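Local coordinates for PHB depolymerase (Penicillium funiculosum, PDB 2D81), which hydrolyses ester bonds of the biopolyester poly(3-hydroxybutyrate), breaking the polymer into shorter hydroxybutyrate pieces, at residues A[227-231]-A[282-286]; A[201-207]-A[258-264]; A[100-104]-A[133-137]; A[27-32]-A[303-307]. One frame throughout, in Å; residues are numbered along the deposited sequence.

Overall arrangement
From the N terminus, strand 13-18 leads into helix 20-31, whose end pairs with helix 301-314 in contact 4. That contact closes a loop of nearly the whole chain, and the other three lie within it. Contact 3 comes next, joining the loops after strands 92-98 and 125-130. Contacts 1 and 2 follow, and their segments alternate along the chain. Contact 2 pairs strands 205-210 and 256-260; contact 1 joins the loops after strands 221-227 and 277-280. They meet where H228 NE2 lies 3.0 Å from A263 N. Contact 1 also touches contact 4 through L227 and I306. Contacts 1 and 3 stay apart, but both touch the bound trimer.

Contact 1 of 4, residues A[227-231]-A[282-286]; sequences LHGCL and NGCWD. With RB3 ((1R)-3-{[(1R)-3-methoxy-1-methyl-3-oxopropyl]oxy}-1-methyl-3-oxopropyl (3R)-3-hydroxybutanoate), chain C.
C230 and C284 form a disulfide that ties two buried loops together beside the bound trimer. One loop follows strand 221-227 of the central sheet, the other strand 277-280, and they run nearly antiparallel. The two SG atoms are 2.0 Å apart, with chi3 at 108°. The ligand lies against this bridge: C230 SG comes to 3.2 Å from O1B of RB3. Next to the disulfide, L231 N gives a nearly straight bond to N282 O, at 2.7 Å. The side chains of this pair meet as well, L231 CD2 lying 3.6 Å from N282 ND2. Such loops beyond the strand ends build the substrate pocket in the alpha/beta hydrolase fold, and W287 of the same region bonds the ligand. Deeper in, H228 meets W285. The indole NE1 sits over the centre of the imidazole, 3.6 Å from H228 CE1, with the planes oblique at 42°. W285 NE1 also makes a weak bond to H228 O. H228 CG stands between the backbone N and the carbonyl carbon (chi1 68°), which lets ND1 reach G229 O in the ring plane, at 2.7 Å. H228 NE2 bonds A263 N, and with both nitrogens engaged the ring rotation is fixed. L227 CD2 lies over an indole face, 4.0 Å from W285 CZ2. L227 and W285 both touch M24 of helix 20-31 and I306 of helix 301-314.

Contact 2 of 4, residues A[201-207]-A[258-264]; sequences GMDTTGY and ILYPQAI
Y260 O is gripped by two donors that come from opposite faces of its carbonyl plane. Y207 N reaches it at 3.2 Å, and Q262 NE2 at 3.0 Å. The glutamine chain is bent at chi2 (-61°), which folds its amide back toward the carbonyl of Y260. Y260 N answers with a bond to Y207 O at 2.7 Å, completing an antiparallel hydrogen-bonded pair. The Y207 ring turns its edge to the glutamine, with CD1 3.8 Å from Q262 CG. The ring and amide planes stand 77° apart. Y234 serves both residues: its ring stacks on Y207, and its N bonds Q262 OE1. Y260 OH bonds N248 OD1. Past the strand ends the backbones meet again, with the register shifted by two. D203 N bonds Q262 O at 2.9 Å, and I264 N bonds G201 O at 3.1 Å. One water donates to both D203 OD1 and A263 O. I264 CG2 lies 3.5 Å from M202 C, while CD1 touches the D203 carboxylate. Strand 205-210 runs against both its neighbours, 256-260 and 187-192, as the second strand of the alpha/beta hydrolase sheet does; its late place in the sequence is consistent with the protein's circular permutation.

Contact 3 of 4, residues A[100-104]-A[133-137]; sequences SDTTV and AVHTF. With RB3 ((1R)-3-{[(1R)-3-methoxy-1-methyl-3-oxopropyl]oxy}-1-methyl-3-oxopropyl (3R)-3-hydroxybutanoate), chain C.
D101 and H135 make the tight core of this contact, while S100 and V134 form its looser side. H135 CG is turned away from its backbone N (chi1 -163°), which lays the ring beside the D101 carboxylate. H135 ND1 donates to D101 OD1 at 2.8 Å, with an angle of 163° at the hydrogen. The acceptor lies in the ring plane; ND1 meets OD1 on its syn side, tilted out of the carboxylate plane. T103 N reaches D101 OD2 at 2.8 Å nearly end-on, forming an Asx turn, and V104 N reaches it from above the carboxylate plane at 3.0 Å. In the alpha/beta hydrolase fold, the loops after these two strands, 92-98 and 125-130, carry the acid and the histidine of the triad, and D101 and H135 fit those places. H135 also touches A19, probably the serine-to-alanine change of this entry. T103 CG2 makes a CH-pi contact over the imidazole, 4.0 Å from its centroid. V104 CG2 comes obliquely to H135 CE1 at 3.4 Å. With an alanine in place of D101, H135 ND1 and the N-H groups of T103 and V104 would probably lose their acceptors. On the looser side, where S100 and V134 are partly exposed, S100 N bonds A133 O at 2.9 Å. A water donates to D101 OD1 and V134 O. Toward the ligand, H135 NE2 lies 3.8 Å from C2A of RB3.

Contact 4 of 4, residues A[27-32]-A[303-307]; sequences QLGVAY and MAAIV
M303 reaches from helix 301-314 to the end of helix 20-31, where L28 and Y32 receive it. These three residues have the most surface buried here. The methionine chain bends at chi3 (-64°), which sets its methyl CE 3.6 Å from A31 CB. Its sulfur rests on the backbone, with SD 3.5 Å from Q27 C. L28 and M303 run alongside each other, pointing opposite ways, and L28 CD2 touches M303 CG at 3.7 Å. The other leucine branch, CD1, meets I306 CD1 at 4.0 Å. The helices run nearly at right angles (81°), with segment axes 11.1 Å apart. L28 and I306 both touch L227 of strand 221-227, so the two helices pack on the same face of the alpha/beta hydrolase sheet. Y32, just past the end of its helix, lays its ring over V307. V307 CG2 sits over the centre, 3.5 Å from the Y32 ring centroid, in a CH-pi contact. M303 CB comes obliquely to Y32 CE1 at 3.9 Å. Replacing Y32 with an alanine would probably open a gap beside V307 CG2 and M303 CB and leave G299 N without its hydroxyl partner. Q27 NE2 bonds D286 O of contact 1.

Contact 1 of 4, residues A[227-231]-A[282-286]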
# COMPACT_ATOMS: atom_id res chain seq x y z
N LEU A 227 2.90 1.98 -0.87
CA LEU A 227 3.22 2.15 0.54
C LEU A 227 4.33 1.23 1.04
O LEU A 227 4.18 0.00 1.02
CB LEU A 227 1.96 1.93 1.38
CG LEU A 227 0.78 2.86 1.09
CD1 LEU A 227 -0.44 2.39 1.86
CD2 LEU A 227 1.13 4.29 1.47
N HIS A 228 5.43 1.82 1.49
CA HIS A 228 6.53 1.07 2.09
C HIS A 228 6.08 0.36 3.37
O HIS A 228 5.04 0.70 3.95
CB HIS A 228 7.70 2.01 2.39
CG HIS A 228 7.42 2.99 3.49
ND1 HIS A 228 7.43 2.64 4.82
CD2 HIS A 228 7.12 4.31 3.45
CE1 HIS A 228 7.15 3.70 5.56
NE2 HIS A 228 6.95 4.73 4.75
N GLY A 229 6.86 -0.62 3.81
CA GLY A 229 6.55 -1.32 5.05
C GLY A 229 7.34 -0.77 6.22
O GLY A 229 7.98 0.28 6.10
N CYS A 230 7.32 -1.46 7.36
CA CYS A 230 8.12 -1.02 8.49
C CYS A 230 9.60 -1.07 8.10
O CYS A 230 10.00 -1.92 7.30
CB CYS A 230 7.93 -1.94 9.70
SG CYS A 230 6.25 -2.32 10.30
N LEU A 231 10.39 -0.17 8.66
CA LEU A 231 11.83 -0.10 8.40
C LEU A 231 12.15 0.20 6.94
O LEU A 231 13.28 -0.01 6.49
CB LEU A 231 12.51 -1.41 8.83
CG LEU A 231 12.49 -1.71 10.33
CD1 LEU A 231 13.12 -3.07 10.60
CD2 LEU A 231 13.22 -0.62 11.09
N ASN A 282 9.75 1.37 14.35
CA ASN A 282 10.10 0.90 13.01
C ASN A 282 9.48 1.74 11.89
O ASN A 282 9.76 1.52 10.71
CB ASN A 282 9.68 -0.56 12.85
CG ASN A 282 10.48 -1.50 13.74
OD1 ASN A 282 10.09 -2.65 13.96
ND2 ASN A 282 11.60 -1.02 14.26
N GLY A 283 8.64 2.70 12.25
CA GLY A 283 8.06 3.57 11.25
C GLY A 283 7.11 2.82 10.34
O GLY A 283 7.22 2.89 9.10
N CYS A 284 6.19 2.09 10.96
CA CYS A 284 5.18 1.33 10.24
C CYS A 284 3.95 2.19 9.98
O CYS A 284 3.71 3.17 10.69
CB CYS A 284 4.70 0.16 11.08
SG CYS A 284 5.91 -0.99 11.80
N TRP A 285 3.15 1.81 8.98
CA TRP A 285 1.83 2.40 8.81
C TRP A 285 0.88 1.84 9.86
O TRP A 285 1.05 0.71 10.32
CB TRP A 285 1.29 2.12 7.41
CG TRP A 285 2.12 2.76 6.35
CD1 TRP A 285 3.05 2.15 5.56
CD2 TRP A 285 2.15 4.15 6.02
NE1 TRP A 285 3.66 3.09 4.76
CE2 TRP A 285 3.13 4.32 5.02
CE3 TRP A 285 1.44 5.27 6.48
CZ2 TRP A 285 3.42 5.57 4.47
CZ3 TRP A 285 1.73 6.51 5.93
CH2 TRP A 285 2.72 6.65 4.93
N ASP A 286 -0.11 2.63 10.24
CA ASP A 286 -0.95 2.30 11.39
C ASP A 286 -2.07 1.31 11.06
O ASP A 286 -3.10 1.69 10.52
CB ASP A 286 -1.54 3.58 11.97
CG ASP A 286 -2.25 3.35 13.29
OD1 ASP A 286 -2.19 2.21 13.81
OD2 ASP A 286 -2.86 4.30 13.81
O1M RB3 C . 7.69 -7.37 10.68
C1A RB3 C . 7.09 -6.43 10.11
O1A RB3 C . 7.52 -5.26 10.00
C2A RB3 C . 5.72 -6.74 9.51
C3A RB3 C . 4.64 -5.82 10.08
C4A RB3 C . 3.30 -6.20 9.45
O3A RB3 C . 4.57 -6.01 11.51
C1B RB3 C . 4.33 -4.85 12.18
O1B RB3 C . 3.79 -3.90 11.62
C2B RB3 C . 4.76 -4.76 13.64
C3B RB3 C . 4.11 -3.59 14.39
C4B RB3 C . 2.59 -3.74 14.47
O3B RB3 C . 4.63 -3.55 15.73
C1C RB3 C . 5.80 -2.86 15.81
O1C RB3 C . 6.62 -2.91 14.89
C2C RB3 C . 6.10 -2.05 17.08
C3C RB3 C . 7.38 -2.56 17.76
C4C RB3 C . 7.65 -1.76 19.04
O3C RB3 C . 7.24 -3.95 18.06

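Contact 2 of 4, residues A[201-207]-A[258-264]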
# COMPACT_ATOMS: atom_id res chain seq x y z
N GLY A 201 3.06 10.07 13.02
CA GLY A 201 3.59 8.84 12.47
C GLY A 201 4.01 8.96 11.02
O GLY A 201 4.49 7.99 10.43
N MET A 202 3.81 10.15 10.44
CA MET A 202 4.25 10.41 9.07
C MET A 202 5.35 11.46 9.02
O MET A 202 5.37 12.41 9.81
CB MET A 202 3.06 10.86 8.22
CG MET A 202 2.03 9.76 7.97
SD MET A 202 0.61 10.31 7.00
CE MET A 202 1.31 10.36 5.33
N ASP A 203 6.28 11.29 8.09
CA ASP A 203 7.45 12.15 7.98
C ASP A 203 7.05 13.53 7.47
O ASP A 203 5.90 13.74 7.07
CB ASP A 203 8.47 11.51 7.03
CG ASP A 203 9.89 12.02 7.25
OD1 ASP A 203 10.81 11.48 6.61
OD2 ASP A 203 10.08 12.95 8.07
N THR A 204 7.99 14.46 7.48
CA THR A 204 7.74 15.83 7.02
C THR A 204 7.56 15.88 5.51
O THR A 204 6.93 16.79 4.97
CB THR A 204 8.91 16.76 7.39
OG1 THR A 204 10.11 16.28 6.77
CG2 THR A 204 9.12 16.80 8.89
N THR A 205 8.13 14.89 4.82
CA THR A 205 8.31 14.96 3.38
C THR A 205 7.83 13.67 2.72
O THR A 205 8.11 12.57 3.19
CB THR A 205 9.80 15.17 3.03
OG1 THR A 205 10.30 16.33 3.72
CG2 THR A 205 9.99 15.36 1.53
N GLY A 206 7.09 13.81 1.62
CA GLY A 206 6.72 12.65 0.82
C GLY A 206 7.29 12.76 -0.58
O GLY A 206 7.87 13.79 -0.94
N TYR A 207 7.12 11.71 -1.38
CA TYR A 207 7.67 11.69 -2.73
C TYR A 207 6.67 11.18 -3.75
O TYR A 207 5.70 10.50 -3.40
CB TYR A 207 8.93 10.82 -2.77
CG TYR A 207 10.03 11.32 -1.86
CD1 TYR A 207 10.02 11.02 -0.50
CD2 TYR A 207 11.05 12.13 -2.36
CE1 TYR A 207 11.00 11.52 0.35
CE2 TYR A 207 12.03 12.63 -1.52
CZ TYR A 207 12.00 12.33 -0.17
OH TYR A 207 12.97 12.85 0.66
N ILE A 258 3.33 7.59 -9.63
CA ILE A 258 3.38 6.78 -8.42
C ILE A 258 3.61 7.69 -7.22
O ILE A 258 4.63 8.38 -7.15
CB ILE A 258 4.53 5.74 -8.45
CG1 ILE A 258 4.50 4.94 -9.75
CG2 ILE A 258 4.41 4.81 -7.25
CD1 ILE A 258 3.27 4.06 -9.94
N LEU A 259 2.66 7.71 -6.29
CA LEU A 259 2.80 8.50 -5.07
C LEU A 259 3.38 7.63 -3.96
O LEU A 259 2.89 6.53 -3.71
CB LEU A 259 1.44 9.05 -4.64
CG LEU A 259 1.35 9.74 -3.27
CD1 LEU A 259 2.21 11.00 -3.25
CD2 LEU A 259 -0.10 10.08 -2.96
N TYR A 260 4.43 8.14 -3.31
CA TYR A 260 5.08 7.41 -2.22
C TYR A 260 5.02 8.16 -0.90
O TYR A 260 5.94 8.89 -0.55
CB TYR A 260 6.57 7.16 -2.54
CG TYR A 260 6.86 6.30 -3.75
CD1 TYR A 260 7.09 6.88 -5.00
CD2 TYR A 260 6.95 4.91 -3.63
CE1 TYR A 260 7.40 6.08 -6.11
CE2 TYR A 260 7.26 4.12 -4.73
CZ TYR A 260 7.48 4.70 -5.97
OH TYR A 260 7.78 3.91 -7.06
N PRO A 261 3.92 8.00 -0.14
CA PRO A 261 3.83 8.69 1.15
C PRO A 261 4.88 8.10 2.09
O PRO A 261 5.29 6.96 1.91
CB PRO A 261 2.40 8.37 1.62
CG PRO A 261 1.66 8.08 0.32
CD PRO A 261 2.67 7.28 -0.45
N GLN A 262 5.32 8.86 3.09
CA GLN A 262 6.38 8.38 3.98
C GLN A 262 5.97 8.39 5.44
O GLN A 262 5.52 9.41 5.96
CB GLN A 262 7.64 9.23 3.81
CG GLN A 262 8.23 9.26 2.39
CD GLN A 262 8.65 7.88 1.90
OE1 GLN A 262 9.29 7.12 2.62
NE2 GLN A 262 8.30 7.57 0.66
N ALA A 263 6.14 7.26 6.11
CA ALA A 263 6.00 7.22 7.57
C ALA A 263 7.33 7.64 8.19
O ALA A 263 8.28 7.99 7.48
CB ALA A 263 5.63 5.81 8.02
N ILE A 264 7.40 7.60 9.52
CA ILE A 264 8.60 8.02 10.24
C ILE A 264 8.67 7.28 11.58
O ILE A 264 7.64 7.01 12.19
CB ILE A 264 8.59 9.55 10.50
CG1 ILE A 264 9.89 10.01 11.16
CG2 ILE A 264 7.41 9.92 11.38
CD1 ILE A 264 11.08 10.02 10.24
O HOH W 1 10.72 8.76 6.49

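Contact 3 of 4, residues A[100-104]-A[133-137]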
# COMPACT_ATOMS: atom_id res chain seq x y z
N SER A 100 7.60 -18.76 2.10
CA SER A 100 8.53 -18.95 3.21
C SER A 100 8.49 -17.78 4.19
O SER A 100 9.35 -17.66 5.07
CB SER A 100 9.96 -19.12 2.68
OG SER A 100 10.08 -20.28 1.88
N ASP A 101 7.50 -16.92 4.03
CA ASP A 101 7.31 -15.77 4.91
C ASP A 101 6.74 -16.24 6.25
O ASP A 101 5.63 -16.79 6.30
CB ASP A 101 6.37 -14.77 4.22
CG ASP A 101 6.16 -13.49 5.01
OD1 ASP A 101 5.70 -12.50 4.40
OD2 ASP A 101 6.43 -13.47 6.23
N THR A 102 7.50 -16.06 7.32
CA THR A 102 7.03 -16.41 8.66
C THR A 102 6.93 -15.17 9.54
O THR A 102 6.85 -15.27 10.77
CB THR A 102 7.97 -17.44 9.33
OG1 THR A 102 9.31 -16.94 9.35
CG2 THR A 102 7.92 -18.76 8.58
N THR A 103 6.94 -14.00 8.91
CA THR A 103 6.77 -12.74 9.61
C THR A 103 5.31 -12.31 9.56
O THR A 103 4.73 -11.93 10.58
CB THR A 103 7.64 -11.65 8.97
OG1 THR A 103 9.02 -12.03 9.06
CG2 THR A 103 7.43 -10.32 9.68
N VAL A 104 4.72 -12.35 8.37
CA VAL A 104 3.27 -12.25 8.24
C VAL A 104 2.74 -13.61 7.78
O VAL A 104 2.27 -14.39 8.60
CB VAL A 104 2.86 -11.15 7.24
CG1 VAL A 104 1.35 -11.08 7.11
CG2 VAL A 104 3.40 -9.80 7.71
N ALA A 133 10.07 -17.45 -1.28
CA ALA A 133 10.26 -16.05 -0.91
C ALA A 133 9.89 -15.82 0.55
O ALA A 133 8.90 -16.37 1.05
CB ALA A 133 9.41 -15.15 -1.81
N VAL A 134 10.69 -15.02 1.25
CA VAL A 134 10.39 -14.67 2.63
C VAL A 134 9.68 -13.32 2.70
O VAL A 134 9.17 -12.83 1.69
CB VAL A 134 11.68 -14.61 3.48
CG1 VAL A 134 12.39 -15.96 3.45
CG2 VAL A 134 12.60 -13.51 2.97
N HIS A 135 9.65 -12.73 3.88
CA HIS A 135 9.07 -11.41 4.05
C HIS A 135 9.98 -10.33 3.45
O HIS A 135 10.94 -9.89 4.09
CB HIS A 135 8.84 -11.12 5.53
CG HIS A 135 7.90 -9.98 5.77
ND1 HIS A 135 6.55 -10.06 5.51
CD2 HIS A 135 8.12 -8.72 6.21
CE1 HIS A 135 5.98 -8.90 5.77
NE2 HIS A 135 6.91 -8.07 6.20
N THR A 136 9.67 -9.92 2.23
CA THR A 136 10.48 -8.95 1.51
C THR A 136 9.66 -8.52 0.29
O THR A 136 8.74 -9.23 -0.11
CB THR A 136 11.81 -9.60 1.05
OG1 THR A 136 12.70 -8.58 0.59
CG2 THR A 136 11.56 -10.59 -0.08
N PHE A 137 9.98 -7.37 -0.29
CA PHE A 137 9.30 -6.95 -1.51
C PHE A 137 9.89 -7.69 -2.70
O PHE A 137 11.09 -7.62 -2.94
CB PHE A 137 9.43 -5.44 -1.74
CG PHE A 137 8.45 -4.91 -2.75
CD1 PHE A 137 7.26 -4.34 -2.33
CD2 PHE A 137 8.69 -5.05 -4.11
CE1 PHE A 137 6.31 -3.91 -3.25
CE2 PHE A 137 7.74 -4.63 -5.04
CZ PHE A 137 6.55 -4.06 -4.61
O1M RB3 C . 7.69 -7.37 10.68
C1A RB3 C . 7.09 -6.43 10.11
O1A RB3 C . 7.52 -5.26 10.00
C2A RB3 C . 5.72 -6.74 9.51
C3A RB3 C . 4.64 -5.82 10.08
C4A RB3 C . 3.30 -6.20 9.45
O3A RB3 C . 4.57 -6.01 11.51
C1B RB3 C . 4.33 -4.85 12.18
O1B RB3 C . 3.79 -3.90 11.62
C2B RB3 C . 4.76 -4.76 13.64
C3B RB3 C . 4.11 -3.59 14.39
C4B RB3 C . 2.59 -3.74 14.47
O3B RB3 C . 4.63 -3.55 15.73
C1C RB3 C . 5.80 -2.86 15.81
O1C RB3 C . 6.62 -2.91 14.89
C2C RB3 C . 6.10 -2.05 17.08
C3C RB3 C . 7.38 -2.56 17.76
C4C RB3 C . 7.65 -1.76 19.04
O3C RB3 C . 7.24 -3.95 18.06
O HOH W 2 6.24 -12.66 1.73

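Contact 4 of 4, residues A[27-32]-A[303-307]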
# COMPACT_ATOMS: atom_id res chain seq x y z
N GLN A 27 -6.62 -1.26 4.05
CA GLN A 27 -7.44 -0.33 4.83
C GLN A 27 -7.95 0.81 3.95
O GLN A 27 -9.13 1.16 4.02
CB GLN A 27 -6.65 0.23 6.02
CG GLN A 27 -6.43 -0.82 7.11
CD GLN A 27 -5.64 -0.32 8.30
OE1 GLN A 27 -5.49 -1.04 9.29
NE2 GLN A 27 -5.11 0.90 8.21
N LEU A 28 -7.08 1.36 3.11
CA LEU A 28 -7.49 2.38 2.15
C LEU A 28 -8.44 1.82 1.09
O LEU A 28 -9.44 2.46 0.74
CB LEU A 28 -6.26 2.98 1.46
CG LEU A 28 -5.40 3.89 2.34
CD1 LEU A 28 -4.00 4.02 1.74
CD2 LEU A 28 -6.06 5.26 2.45
N GLY A 29 -8.13 0.64 0.58
CA GLY A 29 -8.94 0.02 -0.46
C GLY A 29 -10.36 -0.28 0.00
O GLY A 29 -11.29 -0.32 -0.80
N VAL A 30 -10.52 -0.49 1.31
CA VAL A 30 -11.84 -0.75 1.88
C VAL A 30 -12.52 0.53 2.36
O VAL A 30 -13.62 0.87 1.90
CB VAL A 30 -11.74 -1.75 3.06
CG1 VAL A 30 -13.09 -1.88 3.76
CG2 VAL A 30 -11.27 -3.11 2.55
N ALA A 31 -11.88 1.25 3.27
CA ALA A 31 -12.50 2.42 3.89
C ALA A 31 -12.75 3.52 2.87
O ALA A 31 -13.75 4.23 2.94
CB ALA A 31 -11.62 2.94 5.03
N TYR A 32 -11.83 3.65 1.91
CA TYR A 32 -11.98 4.62 0.84
C TYR A 32 -12.07 3.94 -0.53
O TYR A 32 -11.44 4.38 -1.49
CB TYR A 32 -10.81 5.61 0.83
CG TYR A 32 -10.78 6.57 2.01
CD1 TYR A 32 -10.20 6.20 3.22
CD2 TYR A 32 -11.33 7.85 1.90
CE1 TYR A 32 -10.15 7.09 4.29
CE2 TYR A 32 -11.30 8.74 2.97
CZ TYR A 32 -10.70 8.36 4.16
OH TYR A 32 -10.67 9.23 5.22
N MET A 303 -4.73 7.61 6.94
CA MET A 303 -5.49 7.41 5.71
C MET A 303 -6.01 8.74 5.17
O MET A 303 -6.00 8.97 3.96
CB MET A 303 -6.66 6.44 5.93
CG MET A 303 -6.24 5.00 6.14
SD MET A 303 -7.51 3.82 5.64
CE MET A 303 -8.82 4.22 6.80
N ALA A 304 -6.47 9.61 6.06
CA ALA A 304 -6.99 10.91 5.65
C ALA A 304 -5.91 11.75 4.98
O ALA A 304 -6.18 12.49 4.02
CB ALA A 304 -7.57 11.65 6.86
N ALA A 305 -4.68 11.64 5.49
CA ALA A 305 -3.55 12.37 4.92
C ALA A 305 -3.24 11.87 3.51
O ALA A 305 -3.06 12.65 2.58
CB ALA A 305 -2.33 12.22 5.81
N ILE A 306 -3.17 10.55 3.37
CA ILE A 306 -2.92 9.94 2.07
C ILE A 306 -4.03 10.28 1.08
O ILE A 306 -3.76 10.63 -0.07
CB ILE A 306 -2.79 8.40 2.21
CG1 ILE A 306 -1.58 8.08 3.09
CG2 ILE A 306 -2.62 7.76 0.83
CD1 ILE A 306 -1.45 6.60 3.46
N VAL A 307 -5.28 10.18 1.52
CA VAL A 307 -6.40 10.55 0.66
C VAL A 307 -6.35 12.02 0.28
O VAL A 307 -6.72 12.40 -0.83
CB VAL A 307 -7.75 10.24 1.35
CG1 VAL A 307 -8.91 10.79 0.52
CG2 VAL A 307 -7.91 8.74 1.52